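Local atomic coordinates of putative aminopeptidase (PDB entry 5NTH), a protein that probably acts as a manganese-dependent aminopeptidase of the M17 leucyl aminopeptidase family, removing residues from the N-terminal ends of peptides. Residues A154-A159 / T211-C216; P160-A165 / C216-D221; Y368-V373 / V384-A389; G379-V384 / P473-R478. One frame throughout, in Å; residues are numbered along the deposited sequence.

Interaction 1 (A154-A159 / T211-C216); sequences AVARAA and TSVQLC
A156 and Q214 make the polar link between the two segments, and it shows how one amide can tie a turn to a helix. Q214 NE2 donates to A156 O over 2.8 Å in a nearly straight bond (165° at the hydrogen). The acceptor lies close to the plane of the Q214 amide, while the donor is tilted modestly, by 17°, from the carbonyl plane of A156. The glutamine gets there by an extended chain: its CG stands beside the backbone N (chi1 -79°), and the amide reaches across from the helix flank. The A159 methyl rests 3.6 Å from Q214 NE2, beside the hydrogen bond. N31 OD1 accepts a further bond from the same NE2, and so the amide also fixes a neighbouring loop.

The apolar part is small. V213 turns CG1, held anti to its own backbone N, against the methyl of A156 at 4.1 Å and the CB of R157 at 3.9 Å. The remainder of R157 leads away from this helix, and its NE bonds to S121 OG.

The backbone supplies the frame: A156 to A159 form a type I beta turn; just before it, A158 N bonds to V155 O. The contact thus joins helix 148-156 and the turn after it, in the macro-clan N-terminal region, to the long helix 203-221, much as a long helix links the two domains in M17 aminopeptidases.

Interaction 2 (P160-A165 / C216-D221); sequences PHSYTA and CQRLVD
H161 meets D221 through a single, almost linear hydrogen bond: ND1 donates to OD2 over 2.7 Å, at 168°. The carboxylate oxygen uses its syn lone pair and lies in the plane of the imidazole; the ring and carboxylate planes are 24° apart. Q217 comes over one face of the same ring, its amide carbon CD above the imidazole.

Beside this pair, R218 passes S162 with an extended chain. Its CD packs 3.4 Å from S162 OG, and its NH1 gives that oxygen a weak hydrogen bond. The CB of Y163 meets the CB of D221 at 4.0 Å.

In the next shell a water accepts from Y163 N (3.1 Å) and donates to D221 OD2 (2.9 Å), bridging loop and helix. D221 OD1 accepts from A523 N, and Q217 NE2 donates to R157 O and A523 O. The R218 guanidinium is held by T24, A173 and Y174, while the Y163 ring lies nearly parallel to that of Y174.

With H161, the water and A523 N all donating to it, the buried D221 carboxylate is probably ionised. Its charge would favour a proton on H161 ND1 and polarise the ring, making this a His-carboxylate pair that fastens loop to helix.

Interaction 3 (Y368-V373 / V384-A389); sequences YRNDDV and VMNTDA. With MN (manganese (II) ion), chain D; BB2 (actinonin), chain E.
Y368, V384 and T387 contribute the most buried surface here. T387 and V384 both meet the tyrosine ring from the same side, T387 over its face and V384 obliquely. T387 CG2 stands 4.1 Å from the ring centroid and 12° off the normal, in a CH-pi contact. With its OG1 set between backbone N and carbonyl carbon (chi1 65°), T387 turns the methyl to the ring and leaves the hydroxyl hydrogen-bonded to G305 O and to A308 N, which donates to it. The V384 side chain crosses that of Y368 at about a right angle, its CG1 3.7 Å from Y368 CE2.

The backbone of V384 fixes this placement. Its O accepts from D371 N at 2.6 Å and its N donates to D372 O at 3.0 Å, both bonds running nearly along the C=O axis. Further on, N370 OD1 takes the T387 N-H at 2.9 Å, though the bond is bent to 133°. N386 OD1 accepts from D388 N, closing an Asx turn.

That turn delivers D388, which binds manganese through both OD1 (2.0 Å) and its backbone O (1.9 Å). Actinonin grips the same metal with O2 and O4, while D303 and E390 complete the protein ligands. A pinned loop bearing a chelating aspartate in this way belongs to the metal centre of M17 aminopeptidases.

Interaction 4 (G379-V384 / P473-R478); sequences GKSVEV and PCADMR
A short parallel beta pairing joins V382 to M477 and E383 to R478, making 381-383 the middle strand of a small three-stranded sheet whose other edge is 373-375. M477 supplies the backbone bonds on both sides of V382: its N donates to S381 O at 3.3 Å, and its O accepts from E383 N at 2.7 Å.

Ahead of the pairing, S381 and D476 clasp each other. S381 N donates almost straight (176°) to D476 OD2 at 2.8 Å, meeting the carboxylate on its anti side, and D476 N returns a bond to S381 OG. The serine hydroxyl sits between its backbone N and carbonyl carbon (chi1 64°), which points it at the aspartate's amide.

Side chains then divide between the faces. V382 CG2 packs on M477 CG at 3.8 Å, and both residues also touch F495 of helix 488-497. On the reverse face, E383 and R478 lie side by side; NE and NH1 of the guanidinium reach the single oxygen E383 OE1, each at 2.8 Å and from the same face of the carboxylate. S472 OG bonds to OE1 too, so one carboxylate oxygen collects three partners. A side-on salt bridge on one face of two paired parallel strands, with a Val-Met contact on the other, characterises this small mixed sheet of the catalytic domain.

How the interactions relate
The four contacts fall into two pairs. Interactions 1 and 2, with centres 10 Å apart, share C216 on helix 203-221 and are joined where R157 O meets Q217 NE2; both lie away from the metal site. Interactions 3 and 4, with centres 11 Å apart, share V384 and touch where M385 SD comes 3.4 Å from R478 NE. Interaction 3 holds a manganese ligand directly, whereas the R478 side chain of interaction 4 stays about 11 Å from actinonin. Within one chain the pairs are separate, the nearest atoms of interactions 2 and 3 being about 16 Å apart. Across the hexamer they meet: Y163 and A165 pack on V373 of a neighbouring subunit, and A165 O makes a weak hydrogen bond with that subunit's S381 OG.

Interaction 1 (A154-A159 / T211-C216)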
loop_
_atom_site.group_PDB
_atom_site.type_symbol
_atom_site.label_atom_id
_atom_site.label_comp_id
_atom_site.label_asym_id
_atom_site.label_seq_id
_atom_site.Cartn_x
_atom_site.Cartn_y
_atom_site.Cartn_z
ATOM N N ALA A 154 -22.397 -27.220 -21.169
ATOM C CA ALA A 154 -21.663 -27.767 -19.993
ATOM C C ALA A 154 -20.541 -28.723 -20.349
ATOM O O ALA A 154 -19.507 -28.811 -19.648
ATOM C CB ALA A 154 -22.617 -28.471 -19.050
ATOM N N VAL A 155 -20.749 -29.448 -21.432
ATOM C CA VAL A 155 -19.775 -30.401 -21.869
ATOM C C VAL A 155 -18.748 -29.762 -22.735
ATOM O O VAL A 155 -17.569 -29.986 -22.534
ATOM C CB VAL A 155 -20.434 -31.535 -22.656
ATOM C CG1 VAL A 155 -19.380 -32.463 -23.247
ATOM C CG2 VAL A 155 -21.363 -32.325 -21.742
ATOM N N ALA A 156 -19.193 -29.006 -23.725
ATOM C CA ALA A 156 -18.295 -28.304 -24.666
ATOM C C ALA A 156 -17.233 -27.495 -23.954
ATOM O O ALA A 156 -16.054 -27.543 -24.297
ATOM C CB ALA A 156 -19.088 -27.371 -25.558
ATOM N N ARG A 157 -17.673 -26.778 -22.925
ATOM C CA ARG A 157 -16.829 -25.818 -22.240
ATOM C C ARG A 157 -15.918 -26.521 -21.270
ATOM O O ARG A 157 -15.021 -25.866 -20.740
ATOM C CB ARG A 157 -17.665 -24.765 -21.488
ATOM C CG ARG A 157 -18.298 -25.284 -20.209
ATOM C CD ARG A 157 -19.081 -24.205 -19.484
ATOM N NE ARG A 157 -19.780 -24.764 -18.323
ATOM C CZ ARG A 157 -20.793 -24.196 -17.662
ATOM N NH1 ARG A 157 -21.250 -23.002 -18.030
ATOM N NH2 ARG A 157 -21.356 -24.822 -16.613
ATOM N N ALA A 158 -16.171 -27.810 -21.004
ATOM C CA ALA A 158 -15.407 -28.579 -20.020
ATOM C C ALA A 158 -14.342 -29.482 -20.648
ATOM O O ALA A 158 -13.618 -30.181 -19.949
ATOM C CB ALA A 158 -16.338 -29.374 -19.126
ATOM N N ALA A 159 -14.218 -29.422 -21.962
ATOM C CA ALA A 159 -13.245 -30.224 -22.658
ATOM C C ALA A 159 -11.902 -29.598 -22.472
ATOM O O ALA A 159 -11.817 -28.402 -22.257
ATOM C CB ALA A 159 -13.573 -30.273 -24.141
ATOM N N THR A 211 -19.455 -25.943 -31.163
ATOM C CA THR A 211 -18.434 -25.280 -31.983
ATOM C C THR A 211 -18.249 -23.820 -31.585
ATOM O O THR A 211 -17.107 -23.360 -31.460
ATOM C CB THR A 211 -18.771 -25.365 -33.481
ATOM O OG1 THR A 211 -18.659 -26.715 -33.928
ATOM C CG2 THR A 211 -17.844 -24.516 -34.340
ATOM N N SER A 212 -19.361 -23.104 -31.407
ATOM C CA SER A 212 -19.303 -21.711 -31.006
ATOM C C SER A 212 -18.782 -21.499 -29.584
ATOM O O SER A 212 -18.048 -20.552 -29.354
ATOM C CB SER A 212 -20.662 -20.990 -31.166
ATOM O OG SER A 212 -20.784 -20.390 -32.454
ATOM N N VAL A 213 -19.187 -22.311 -28.623
ATOM C CA VAL A 213 -18.673 -22.139 -27.267
ATOM C C VAL A 213 -17.139 -22.326 -27.301
ATOM O O VAL A 213 -16.371 -21.492 -26.817
ATOM C CB VAL A 213 -19.289 -23.150 -26.292
ATOM C CG1 VAL A 213 -18.438 -23.321 -25.052
ATOM C CG2 VAL A 213 -20.674 -22.744 -25.876
ATOM N N GLN A 214 -16.696 -23.416 -27.898
ATOM C CA GLN A 214 -15.269 -23.671 -28.012
ATOM C C GLN A 214 -14.451 -22.702 -28.875
ATOM O O GLN A 214 -13.285 -22.461 -28.563
ATOM C CB GLN A 214 -15.040 -25.090 -28.483
ATOM C CG GLN A 214 -15.204 -26.044 -27.332
ATOM C CD GLN A 214 -15.000 -27.455 -27.749
ATOM O OE1 GLN A 214 -14.779 -27.716 -28.909
ATOM N NE2 GLN A 214 -15.080 -28.372 -26.809
ATOM N N LEU A 215 -15.020 -22.176 -29.954
ATOM C CA LEU A 215 -14.335 -21.119 -30.688
ATOM C C LEU A 215 -14.167 -19.929 -29.734
ATOM O O LEU A 215 -13.137 -19.271 -29.689
ATOM C CB LEU A 215 -15.112 -20.687 -31.920
ATOM C CG LEU A 215 -14.528 -19.492 -32.648
ATOM C CD1 LEU A 215 -13.023 -19.583 -32.847
ATOM C CD2 LEU A 215 -15.194 -19.318 -33.988
ATOM N N CYS A 216 -15.180 -19.699 -28.926
ATOM C CA CYS A 216 -15.121 -18.636 -27.962
ATOM C C CYS A 216 -14.004 -18.849 -26.944
ATOM O O CYS A 216 -13.241 -17.928 -26.681
ATOM C CB CYS A 216 -16.471 -18.469 -27.286
ATOM S SG CYS A 216 -16.459 -17.052 -26.232
#

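Interaction 2 (P160-A165 / C216-D221)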
loop_
_atom_site.group_PDB
_atom_site.type_symbol
_atom_site.label_atom_id
_atom_site.label_comp_id
_atom_site.label_asym_id
_atom_site.label_seq_id
_atom_site.Cartn_x
_atom_site.Cartn_y
_atom_site.Cartn_z
ATOM N N PRO A 160 -10.840 -30.387 -22.620
ATOM C CA PRO A 160 -9.507 -29.767 -22.647
ATOM C C PRO A 160 -9.419 -28.700 -23.735
ATOM O O PRO A 160 -9.909 -28.916 -24.843
ATOM C CB PRO A 160 -8.533 -30.946 -22.930
ATOM C CG PRO A 160 -9.358 -32.198 -22.925
ATOM C CD PRO A 160 -10.820 -31.810 -23.022
ATOM N N HIS A 161 -8.780 -27.575 -23.421
ATOM C CA HIS A 161 -8.854 -26.380 -24.279
ATOM C C HIS A 161 -8.006 -26.520 -25.521
ATOM O O HIS A 161 -6.946 -27.087 -25.455
ATOM C CB HIS A 161 -8.434 -25.130 -23.501
ATOM C CG HIS A 161 -9.377 -24.775 -22.398
ATOM N ND1 HIS A 161 -9.653 -23.477 -22.040
ATOM C CD2 HIS A 161 -10.143 -25.558 -21.600
ATOM C CE1 HIS A 161 -10.536 -23.478 -21.061
ATOM N NE2 HIS A 161 -10.843 -24.726 -20.772
ATOM N N SER A 162 -8.475 -25.973 -26.636
ATOM C CA SER A 162 -7.785 -26.104 -27.906
ATOM C C SER A 162 -6.548 -25.245 -28.053
ATOM O O SER A 162 -5.661 -25.606 -28.809
ATOM C CB SER A 162 -8.735 -25.859 -29.079
ATOM O OG SER A 162 -9.021 -24.500 -29.278
ATOM N N TYR A 163 -6.513 -24.095 -27.385
ATOM C CA TYR A 163 -5.310 -23.272 -27.362
ATOM C C TYR A 163 -4.332 -23.829 -26.354
ATOM O O TYR A 163 -4.633 -23.879 -25.138
ATOM C CB TYR A 163 -5.569 -21.790 -27.030
ATOM C CG TYR A 163 -4.275 -20.982 -27.093
ATOM C CD1 TYR A 163 -3.833 -20.462 -28.296
ATOM C CD2 TYR A 163 -3.457 -20.802 -25.964
ATOM C CE1 TYR A 163 -2.636 -19.775 -28.382
ATOM C CE2 TYR A 163 -2.258 -20.087 -26.042
ATOM C CZ TYR A 163 -1.849 -19.584 -27.262
ATOM O OH TYR A 163 -0.663 -18.866 -27.418
ATOM N N THR A 164 -3.156 -24.206 -26.863
ATOM C CA THR A 164 -1.996 -24.574 -26.025
ATOM C C THR A 164 -0.698 -24.369 -26.815
ATOM O O THR A 164 -0.703 -24.391 -28.047
ATOM C CB THR A 164 -2.141 -26.023 -25.480
ATOM O OG1 THR A 164 -1.187 -26.275 -24.443
ATOM C CG2 THR A 164 -1.972 -27.020 -26.571
ATOM N N ALA A 165 0.390 -24.106 -26.091
ATOM C CA ALA A 165 1.766 -24.133 -26.653
ATOM C C ALA A 165 2.678 -25.202 -26.006
ATOM O O ALA A 165 3.864 -25.334 -26.374
ATOM C CB ALA A 165 2.402 -22.751 -26.569
ATOM N N CYS A 216 -15.180 -19.699 -28.926
ATOM C CA CYS A 216 -15.121 -18.636 -27.962
ATOM C C CYS A 216 -14.004 -18.849 -26.944
ATOM O O CYS A 216 -13.241 -17.928 -26.681
ATOM C CB CYS A 216 -16.471 -18.469 -27.286
ATOM S SG CYS A 216 -16.459 -17.052 -26.232
ATOM N N GLN A 217 -13.883 -20.049 -26.396
ATOM C CA GLN A 217 -12.774 -20.342 -25.488
ATOM C C GLN A 217 -11.396 -20.145 -26.159
ATOM O O GLN A 217 -10.459 -19.735 -25.496
ATOM C CB GLN A 217 -12.857 -21.754 -24.933
ATOM C CG GLN A 217 -14.073 -22.052 -24.078
ATOM C CD GLN A 217 -14.087 -23.509 -23.603
ATOM O OE1 GLN A 217 -14.223 -24.405 -24.411
ATOM N NE2 GLN A 217 -13.938 -23.742 -22.296
ATOM N N ARG A 218 -11.293 -20.403 -27.464
ATOM C CA ARG A 218 -10.047 -20.271 -28.186
ATOM C C ARG A 218 -9.637 -18.844 -28.354
ATOM O O ARG A 218 -8.534 -18.480 -28.030
ATOM C CB ARG A 218 -10.164 -20.898 -29.560
ATOM C CG ARG A 218 -8.865 -20.864 -30.353
ATOM C CD ARG A 218 -8.841 -21.911 -31.440
ATOM N NE ARG A 218 -7.601 -21.900 -32.221
ATOM C CZ ARG A 218 -6.432 -22.410 -31.831
ATOM N NH1 ARG A 218 -6.267 -22.967 -30.628
ATOM N NH2 ARG A 218 -5.401 -22.358 -32.662
ATOM N N LEU A 219 -10.529 -18.032 -28.887
ATOM C CA LEU A 219 -10.259 -16.605 -29.069
ATOM C C LEU A 219 -9.893 -15.936 -27.741
ATOM O O LEU A 219 -8.890 -15.238 -27.658
ATOM C CB LEU A 219 -11.446 -15.934 -29.727
ATOM C CG LEU A 219 -11.787 -16.410 -31.143
ATOM C CD1 LEU A 219 -13.037 -15.697 -31.615
ATOM C CD2 LEU A 219 -10.659 -16.207 -32.143
ATOM N N VAL A 220 -10.641 -16.233 -26.687
ATOM C CA VAL A 220 -10.386 -15.643 -25.372
ATOM C C VAL A 220 -9.028 -16.054 -24.837
ATOM O O VAL A 220 -8.213 -15.202 -24.503
ATOM C CB VAL A 220 -11.508 -15.984 -24.367
ATOM C CG1 VAL A 220 -11.129 -15.613 -22.952
ATOM C CG2 VAL A 220 -12.778 -15.235 -24.734
ATOM N N ASP A 221 -8.812 -17.364 -24.779
ATOM C CA ASP A 221 -7.550 -17.974 -24.301
ATOM C C ASP A 221 -6.327 -17.495 -25.036
ATOM O O ASP A 221 -5.292 -17.367 -24.409
ATOM C CB ASP A 221 -7.548 -19.498 -24.455
ATOM C CG ASP A 221 -8.168 -20.246 -23.264
ATOM O OD1 ASP A 221 -8.410 -19.666 -22.183
ATOM O OD2 ASP A 221 -8.384 -21.480 -23.420
HETATM O O HOH W 1 -8.894 -22.697 -25.988
#

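Interaction 3 (Y368-V373 / V384-A389)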
loop_
_atom_site.group_PDB
_atom_site.type_symbol
_atom_site.label_atom_id
_atom_site.label_comp_id
_atom_site.label_asym_id
_atom_site.label_seq_id
_atom_site.Cartn_x
_atom_site.Cartn_y
_atom_site.Cartn_z
ATOM N N TYR A 368 -4.349 8.136 -24.188
ATOM C CA TYR A 368 -5.362 9.034 -23.716
ATOM C C TYR A 368 -5.180 9.075 -22.216
ATOM O O TYR A 368 -4.886 8.062 -21.598
ATOM C CB TYR A 368 -6.761 8.595 -24.209
ATOM C CG TYR A 368 -7.525 7.519 -23.438
ATOM C CD1 TYR A 368 -6.988 6.252 -23.185
ATOM C CD2 TYR A 368 -8.842 7.760 -23.026
ATOM C CE1 TYR A 368 -7.734 5.278 -22.496
ATOM C CE2 TYR A 368 -9.579 6.809 -22.336
ATOM C CZ TYR A 368 -9.030 5.578 -22.070
ATOM O OH TYR A 368 -9.808 4.689 -21.398
ATOM N N ARG A 369 -5.316 10.273 -21.666
ATOM C CA ARG A 369 -4.780 10.619 -20.363
ATOM C C ARG A 369 -5.892 10.723 -19.322
ATOM O O ARG A 369 -7.067 10.785 -19.659
ATOM C CB ARG A 369 -4.017 11.937 -20.496
ATOM C CG ARG A 369 -2.980 12.014 -21.634
ATOM C CD ARG A 369 -2.491 13.448 -21.852
ATOM N NE ARG A 369 -1.431 13.615 -22.865
ATOM C CZ ARG A 369 -1.621 13.784 -24.184
ATOM N NH1 ARG A 369 -2.854 13.801 -24.710
ATOM N NH2 ARG A 369 -0.568 13.936 -25.001
ATOM N N ASN A 370 -5.536 10.674 -18.050
ATOM C CA ASN A 370 -6.527 10.956 -17.028
ATOM C C ASN A 370 -6.602 12.466 -17.040
ATOM O O ASN A 370 -5.664 13.104 -16.579
ATOM C CB ASN A 370 -6.121 10.420 -15.659
ATOM C CG ASN A 370 -5.869 8.933 -15.680
ATOM O OD1 ASN A 370 -6.788 8.139 -15.707
ATOM N ND2 ASN A 370 -4.603 8.554 -15.708
ATOM N N ASP A 371 -7.670 13.004 -17.651
ATOM C CA ASP A 371 -7.956 14.453 -17.871
ATOM C C ASP A 371 -8.356 14.818 -19.315
ATOM O O ASP A 371 -9.013 15.842 -19.518
ATOM C CB ASP A 371 -6.822 15.401 -17.420
ATOM C CG ASP A 371 -6.849 15.679 -15.927
ATOM O OD1 ASP A 371 -7.832 15.279 -15.261
ATOM O OD2 ASP A 371 -5.881 16.279 -15.428
ATOM N N ASP A 372 -7.951 14.013 -20.301
ATOM C CA ASP A 372 -8.408 14.189 -21.694
ATOM C C ASP A 372 -9.927 14.207 -21.767
ATOM O O ASP A 372 -10.622 13.593 -20.964
ATOM C CB ASP A 372 -7.859 13.088 -22.634
ATOM C CG ASP A 372 -6.441 13.391 -23.157
ATOM O OD1 ASP A 372 -5.871 14.407 -22.721
ATOM O OD2 ASP A 372 -5.897 12.618 -23.988
ATOM N N VAL A 373 -10.424 14.942 -22.744
ATOM C CA VAL A 373 -11.849 15.110 -22.945
ATOM C C VAL A 373 -12.124 14.613 -24.325
ATOM O O VAL A 373 -11.485 15.011 -25.282
ATOM C CB VAL A 373 -12.277 16.566 -22.833
ATOM C CG1 VAL A 373 -13.705 16.755 -23.352
ATOM C CG2 VAL A 373 -12.152 17.023 -21.382
ATOM N N VAL A 384 -12.248 11.898 -19.172
ATOM C CA VAL A 384 -11.573 10.679 -18.760
ATOM C C VAL A 384 -10.851 10.885 -17.452
ATOM O O VAL A 384 -9.854 11.547 -17.424
ATOM C CB VAL A 384 -10.548 10.247 -19.824
ATOM C CG1 VAL A 384 -9.819 8.983 -19.399
ATOM C CG2 VAL A 384 -11.240 10.023 -21.173
ATOM N N MET A 385 -11.337 10.294 -16.375
ATOM C CA MET A 385 -10.670 10.373 -15.066
ATOM C C MET A 385 -9.807 9.174 -14.742
ATOM O O MET A 385 -8.871 9.277 -13.942
ATOM C CB MET A 385 -11.709 10.508 -13.974
ATOM C CG MET A 385 -12.609 11.711 -14.124
ATOM S SD MET A 385 -11.791 13.190 -13.514
ATOM C CE MET A 385 -10.673 13.632 -14.835
ATOM N N ASN A 386 -10.152 8.032 -15.320
ATOM C CA ASN A 386 -9.369 6.830 -15.188
ATOM C C ASN A 386 -9.343 6.133 -16.498
ATOM O O ASN A 386 -10.401 5.687 -16.956
ATOM C CB ASN A 386 -9.943 5.890 -14.147
ATOM C CG ASN A 386 -8.979 4.768 -13.821
ATOM O OD1 ASN A 386 -8.707 3.943 -14.677
ATOM N ND2 ASN A 386 -8.416 4.760 -12.614
ATOM N N THR A 387 -8.152 5.975 -17.070
ATOM C CA THR A 387 -8.024 5.349 -18.381
ATOM C C THR A 387 -8.239 3.828 -18.333
ATOM O O THR A 387 -8.372 3.180 -19.369
ATOM C CB THR A 387 -6.677 5.641 -19.021
ATOM O OG1 THR A 387 -5.657 5.034 -18.233
ATOM C CG2 THR A 387 -6.436 7.131 -19.110
ATOM N N ASP A 388 -8.284 3.246 -17.144
ATOM C CA ASP A 388 -8.595 1.829 -17.034
ATOM C C ASP A 388 -10.090 1.466 -17.136
ATOM O O ASP A 388 -10.427 0.258 -17.241
ATOM C CB ASP A 388 -8.005 1.250 -15.757
ATOM C CG ASP A 388 -7.935 -0.242 -15.792
ATOM O OD1 ASP A 388 -8.236 -0.887 -16.856
ATOM O OD2 ASP A 388 -7.625 -0.782 -14.723
ATOM N N ALA A 389 -10.962 2.478 -17.119
ATOM C CA ALA A 389 -12.352 2.311 -17.519
ATOM C C ALA A 389 -12.494 2.642 -18.994
ATOM O O ALA A 389 -13.127 3.591 -19.402
ATOM C CB ALA A 389 -13.274 3.143 -16.668
HETATM MN MN MN D . -9.827 -1.484 -17.848
HETATM C C5 BB2 E . -11.959 -3.106 -14.442
HETATM C C3 BB2 E . -11.366 -2.768 -15.777
HETATM O O4 BB2 E . -10.185 -2.564 -15.817
HETATM N N1 BB2 E . -12.103 -2.741 -16.878
HETATM O O2 BB2 E . -11.488 -2.457 -18.119
HETATM C C6 BB2 E . -11.829 -1.907 -13.511
HETATM C C12 BB2 E . -11.836 -2.421 -12.107
HETATM O O13 BB2 E . -12.898 -2.587 -11.573
HETATM C C7 BB2 E . -12.976 -0.925 -13.782
HETATM C C8 BB2 E . -13.008 0.277 -12.844
HETATM C C9 BB2 E . -11.835 1.219 -13.075
HETATM C C10 BB2 E . -11.082 1.493 -11.785
HETATM C C11 BB2 E . -11.868 2.421 -10.876
HETATM N N14 BB2 E . -10.687 -2.698 -11.505
HETATM C C15 BB2 E . -10.653 -3.240 -10.150
HETATM C C16 BB2 E . -9.530 -4.291 -9.981
HETATM C C18 BB2 E . -8.875 -4.325 -8.592
HETATM C C17 BB2 E . -10.051 -5.694 -10.349
HETATM C C19 BB2 E . -10.668 -2.097 -9.164
HETATM O O20 BB2 E . -11.740 -1.867 -8.642
HETATM N N21 BB2 E . -9.573 -1.362 -8.865
HETATM C C22 BB2 E . -9.459 -0.693 -7.562
HETATM C C23 BB2 E . -8.360 -1.083 -9.649
HETATM C C24 BB2 E . -7.281 -0.636 -8.662
HETATM C C25 BB2 E . -7.952 -0.513 -7.307
HETATM C C26 BB2 E . -10.164 0.666 -7.689
HETATM O O27 BB2 E . -11.582 0.519 -7.855
#

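Interaction 4 (G379-V384 / P473-R478)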
loop_
_atom_site.group_PDB
_atom_site.type_symbol
_atom_site.label_atom_id
_atom_site.label_comp_id
_atom_site.label_asym_id
_atom_site.label_seq_id
_atom_site.Cartn_x
_atom_site.Cartn_y
_atom_site.Cartn_z
ATOM N N GLY A 379 -22.175 12.423 -29.749
ATOM C CA GLY A 379 -22.107 13.860 -29.438
ATOM C C GLY A 379 -21.785 14.216 -27.984
ATOM O O GLY A 379 -21.316 15.318 -27.706
ATOM N N LYS A 380 -22.020 13.286 -27.060
ATOM C CA LYS A 380 -21.802 13.504 -25.644
ATOM C C LYS A 380 -20.288 13.557 -25.363
ATOM O O LYS A 380 -19.527 12.717 -25.864
ATOM C CB LYS A 380 -22.491 12.399 -24.831
ATOM C CG LYS A 380 -24.002 12.304 -25.031
ATOM C CD LYS A 380 -24.811 13.069 -23.987
ATOM C CE LYS A 380 -25.504 12.146 -22.984
ATOM N NZ LYS A 380 -26.671 11.433 -23.575
ATOM N N SER A 381 -19.871 14.560 -24.590
ATOM C CA SER A 381 -18.465 14.759 -24.258
ATOM C C SER A 381 -18.113 14.020 -22.966
ATOM O O SER A 381 -18.897 14.019 -22.021
ATOM C CB SER A 381 -18.166 16.254 -24.118
ATOM O OG SER A 381 -18.880 16.809 -23.031
ATOM N N VAL A 382 -16.940 13.403 -22.914
ATOM C CA VAL A 382 -16.588 12.589 -21.758
ATOM C C VAL A 382 -15.272 13.020 -21.170
ATOM O O VAL A 382 -14.284 13.136 -21.890
ATOM C CB VAL A 382 -16.513 11.085 -22.113
ATOM C CG1 VAL A 382 -16.029 10.270 -20.924
ATOM C CG2 VAL A 382 -17.878 10.591 -22.515
ATOM N N GLU A 383 -15.249 13.225 -19.861
ATOM C CA GLU A 383 -14.000 13.569 -19.179
ATOM C C GLU A 383 -13.360 12.308 -18.595
ATOM O O GLU A 383 -13.852 11.746 -17.621
ATOM C CB GLU A 383 -14.219 14.597 -18.065
ATOM C CG GLU A 383 -12.899 15.253 -17.642
ATOM C CD GLU A 383 -12.991 16.115 -16.392
ATOM O OE1 GLU A 383 -14.069 16.105 -15.748
ATOM O OE2 GLU A 383 -11.964 16.787 -16.052
ATOM N N VAL A 384 -12.248 11.898 -19.172
ATOM C CA VAL A 384 -11.573 10.679 -18.760
ATOM C C VAL A 384 -10.851 10.885 -17.452
ATOM O O VAL A 384 -9.854 11.547 -17.424
ATOM C CB VAL A 384 -10.548 10.247 -19.824
ATOM C CG1 VAL A 384 -9.819 8.983 -19.399
ATOM C CG2 VAL A 384 -11.240 10.023 -21.173
ATOM N N PRO A 473 -17.244 18.934 -14.142
ATOM C CA PRO A 473 -17.282 20.383 -14.316
ATOM C C PRO A 473 -17.093 20.931 -15.756
ATOM O O PRO A 473 -17.376 22.092 -15.984
ATOM C CB PRO A 473 -16.126 20.892 -13.412
ATOM C CG PRO A 473 -15.273 19.724 -13.066
ATOM C CD PRO A 473 -16.032 18.476 -13.436
ATOM N N CYS A 474 -16.595 20.131 -16.702
ATOM C CA CYS A 474 -16.291 20.643 -18.056
ATOM C C CYS A 474 -16.659 19.699 -19.225
ATOM O O CYS A 474 -16.246 19.876 -20.368
ATOM C CB CYS A 474 -14.826 20.987 -18.097
ATOM S SG CYS A 474 -13.792 19.513 -17.947
ATOM N N ALA A 475 -17.473 18.702 -18.944
ATOM C CA ALA A 475 -17.939 17.786 -19.978
ATOM C C ALA A 475 -19.260 17.219 -19.544
ATOM O O ALA A 475 -19.693 17.398 -18.404
ATOM C CB ALA A 475 -16.939 16.677 -20.194
ATOM N N ASP A 476 -19.909 16.536 -20.463
ATOM C CA ASP A 476 -21.231 15.999 -20.173
ATOM C C ASP A 476 -21.189 14.985 -19.038
ATOM O O ASP A 476 -22.069 14.989 -18.191
ATOM C CB ASP A 476 -21.885 15.436 -21.439
ATOM C CG ASP A 476 -22.229 16.523 -22.427
ATOM O OD1 ASP A 476 -22.845 17.570 -21.989
ATOM O OD2 ASP A 476 -21.869 16.326 -23.628
ATOM N N MET A 477 -20.126 14.178 -19.007
ATOM C CA MET A 477 -19.940 13.191 -17.963
ATOM C C MET A 477 -18.478 12.780 -17.827
ATOM O O MET A 477 -17.668 12.992 -18.729
ATOM C CB MET A 477 -20.741 11.964 -18.332
ATOM C CG MET A 477 -20.265 11.296 -19.622
ATOM S SD MET A 477 -21.439 10.154 -20.365
ATOM C CE MET A 477 -22.020 9.354 -18.868
ATOM N N ARG A 478 -18.158 12.144 -16.714
ATOM C CA ARG A 478 -16.853 11.492 -16.562
ATOM C C ARG A 478 -16.986 10.076 -17.024
ATOM O O ARG A 478 -18.051 9.707 -17.482
ATOM C CB ARG A 478 -16.424 11.540 -15.113
ATOM C CG ARG A 478 -16.394 12.970 -14.686
ATOM C CD ARG A 478 -15.655 13.244 -13.427
ATOM N NE ARG A 478 -14.955 14.514 -13.616
ATOM C CZ ARG A 478 -14.555 15.321 -12.642
ATOM N NH1 ARG A 478 -13.934 16.445 -12.949
ATOM N NH2 ARG A 478 -14.760 15.000 -11.366
#